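Local coordinates for AlyGC (Glaciecola chathamensis, PDB 5GKD), which probably cleaves the marine polysaccharide alginate by beta-elimination, as a calcium-binding alginate lyase of polysaccharide lyase family 6, at residues L237-N243 with R264-Q270. Residues are numbered along the deposited sequence; the frame is centred on the assembly and turned at random.
Sequences LTLRHGN and RVINRDQ. With CO3 (carbonate ion), chain J; PO4 (phosphate ion), chain H.
Successive turns of a right-handed parallel beta-helix, the fold of the pectate-lyase-like clan, meet here where T238 pairs with R264 beside the anion pocket. R264 N reaches L237 O, and L239 N reaches R264 O. T238 and R264 project from the same face: R264 runs out from the strand (chi1 176°) and turns at chi3, which brings NE (3.0 Å) and NH2 alongside T238 OG1, while T238 CG2 lies over one guanidinium face. T238 OG1 also bonds T236. From the guanidinium edge, R264 NH2 holds carbonate O1 at 2.7 Å; Y303 OH also bonds the carbonate. R240 NE points to where carbonate O3 and phosphate O3 overlap; the two ions are probably alternatives, so that bond is doubtful. R240 NH2 bonds R302 O. Past the strands, N267 ND2 sits above the carbonyl plane of R240 O (3.1 Å), whereas Q270 NE2 approaches G242 O in plane (2.9 Å) and also bonds I266 O. Replacing R264 with a leucine would probably leave carbonate O1 without its charged donor and T238 OG1 without its two-nitrogen clasp. The carbonate probably comes from the crystallisation liquor, but paired arginines from adjacent turns are consistent with a site for alginate carboxylates.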
# COMPACT_ATOMS: atom_id res chain seq x y z
N LEU A 237 26.48 12.86 -16.83
CA LEU A 237 27.16 13.76 -15.91
C LEU A 237 26.55 15.14 -16.11
O LEU A 237 26.81 15.80 -17.11
CB LEU A 237 28.66 13.77 -16.21
CG LEU A 237 29.65 14.45 -15.28
CD1 LEU A 237 31.09 14.15 -15.75
CD2 LEU A 237 29.43 15.93 -15.14
N THR A 238 25.74 15.58 -15.16
CA THR A 238 25.00 16.83 -15.30
C THR A 238 25.62 17.90 -14.42
O THR A 238 25.81 17.71 -13.22
CB THR A 238 23.53 16.65 -14.96
OG1 THR A 238 22.88 15.90 -16.00
CG2 THR A 238 22.85 18.02 -14.83
N LEU A 239 25.97 19.02 -15.05
CA LEU A 239 26.33 20.27 -14.37
C LEU A 239 25.02 20.99 -14.05
O LEU A 239 24.57 21.88 -14.77
CB LEU A 239 27.25 21.09 -15.26
CG LEU A 239 28.77 21.03 -15.07
CD1 LEU A 239 29.25 19.79 -14.33
CD2 LEU A 239 29.54 21.23 -16.38
N ARG A 240 24.40 20.58 -12.94
CA ARG A 240 23.00 20.87 -12.65
C ARG A 240 22.79 22.29 -12.12
O ARG A 240 21.94 23.03 -12.64
CB ARG A 240 22.46 19.86 -11.64
CG ARG A 240 21.00 20.05 -11.33
CD ARG A 240 20.13 19.74 -12.55
NE ARG A 240 18.74 20.13 -12.31
CZ ARG A 240 18.27 21.36 -12.47
NH1 ARG A 240 19.07 22.33 -12.89
NH2 ARG A 240 17.00 21.62 -12.21
N HIS A 241 23.49 22.65 -11.04
CA HIS A 241 23.46 23.98 -10.47
C HIS A 241 24.89 24.37 -10.12
O HIS A 241 25.74 23.51 -9.88
CB HIS A 241 22.62 24.09 -9.17
CG HIS A 241 21.18 23.71 -9.32
ND1 HIS A 241 20.34 24.28 -10.26
CD2 HIS A 241 20.41 22.85 -8.60
CE1 HIS A 241 19.13 23.78 -10.12
NE2 HIS A 241 19.15 22.90 -9.13
N GLY A 242 25.14 25.67 -10.05
CA GLY A 242 26.49 26.05 -9.65
C GLY A 242 27.44 26.18 -10.82
O GLY A 242 27.32 25.50 -11.84
N ASN A 243 28.46 27.03 -10.64
CA ASN A 243 29.22 27.62 -11.73
C ASN A 243 30.71 27.33 -11.59
O ASN A 243 31.21 27.05 -10.50
CB ASN A 243 29.03 29.13 -11.76
CG ASN A 243 27.58 29.52 -11.77
OD1 ASN A 243 26.83 29.13 -12.65
ND2 ASN A 243 27.16 30.29 -10.77
N ARG A 264 25.95 17.09 -19.70
CA ARG A 264 24.87 18.07 -19.80
C ARG A 264 25.31 19.37 -19.14
O ARG A 264 25.62 19.39 -17.94
CB ARG A 264 23.57 17.56 -19.15
CG ARG A 264 22.45 18.61 -19.16
CD ARG A 264 21.06 17.98 -19.03
NE ARG A 264 20.91 17.23 -17.78
CZ ARG A 264 19.88 17.34 -16.95
NH1 ARG A 264 18.88 18.16 -17.20
NH2 ARG A 264 19.85 16.60 -15.85
N VAL A 265 25.31 20.44 -19.92
CA VAL A 265 25.86 21.73 -19.52
C VAL A 265 24.71 22.67 -19.20
O VAL A 265 23.83 22.89 -20.03
CB VAL A 265 26.74 22.32 -20.62
CG1 VAL A 265 27.35 23.63 -20.15
CG2 VAL A 265 27.82 21.33 -21.00
N ILE A 266 24.74 23.25 -18.03
CA ILE A 266 23.81 24.25 -17.55
C ILE A 266 24.66 25.19 -16.73
O ILE A 266 25.68 24.83 -16.34
CB ILE A 266 22.69 23.67 -16.65
CG1 ILE A 266 22.07 22.43 -17.27
CG2 ILE A 266 21.67 24.74 -16.33
CD1 ILE A 266 21.33 21.56 -16.32
N ASN A 267 24.21 26.40 -16.47
CA ASN A 267 24.91 27.39 -15.67
C ASN A 267 26.14 28.06 -16.30
O ASN A 267 26.35 27.96 -17.46
CB ASN A 267 25.12 26.90 -14.23
CG ASN A 267 24.00 25.99 -13.75
OD1 ASN A 267 22.93 26.42 -13.50
ND2 ASN A 267 24.25 24.75 -13.71
N ARG A 268 26.91 28.77 -15.50
CA ARG A 268 28.02 29.55 -15.97
C ARG A 268 29.41 29.06 -15.80
O ARG A 268 29.69 28.31 -14.96
CB ARG A 268 27.98 30.94 -15.35
CG ARG A 268 26.61 31.43 -14.99
CD ARG A 268 26.52 32.94 -14.93
NE ARG A 268 27.43 33.52 -13.98
CZ ARG A 268 27.20 33.60 -12.69
NH1 ARG A 268 26.08 33.15 -12.17
NH2 ARG A 268 28.08 34.14 -11.91
N ASP A 269 30.28 29.57 -16.65
CA ASP A 269 31.69 29.32 -16.62
C ASP A 269 32.10 27.86 -16.56
O ASP A 269 33.04 27.53 -15.94
CB ASP A 269 32.35 30.10 -15.47
CG ASP A 269 32.00 31.58 -15.47
OD1 ASP A 269 32.01 32.23 -16.49
OD2 ASP A 269 31.73 32.11 -14.42
N GLN A 270 31.39 27.00 -17.23
CA GLN A 270 31.77 25.59 -17.22
C GLN A 270 32.85 25.32 -18.26
O GLN A 270 32.87 25.93 -19.33
CB GLN A 270 30.55 24.71 -17.48
CG GLN A 270 29.26 25.12 -16.73
CD GLN A 270 29.33 24.94 -15.20
OE1 GLN A 270 30.40 24.82 -14.60
NE2 GLN A 270 28.16 24.93 -14.57
C CO3 J . 16.98 17.87 -13.65
O1 CO3 J . 18.01 17.12 -13.90
O2 CO3 J . 16.48 18.42 -14.72
O3 CO3 J . 16.53 18.06 -12.38
P PO4 H . 17.52 17.60 -9.84
O1 PO4 H . 19.00 17.62 -10.10
O2 PO4 H . 17.17 16.22 -9.43
O3 PO4 H . 16.75 18.03 -11.12
O4 PO4 H . 17.30 18.46 -8.62
O HOH W 1 20.32 25.74 -12.60
O HOH W 2 23.13 27.62 -10.77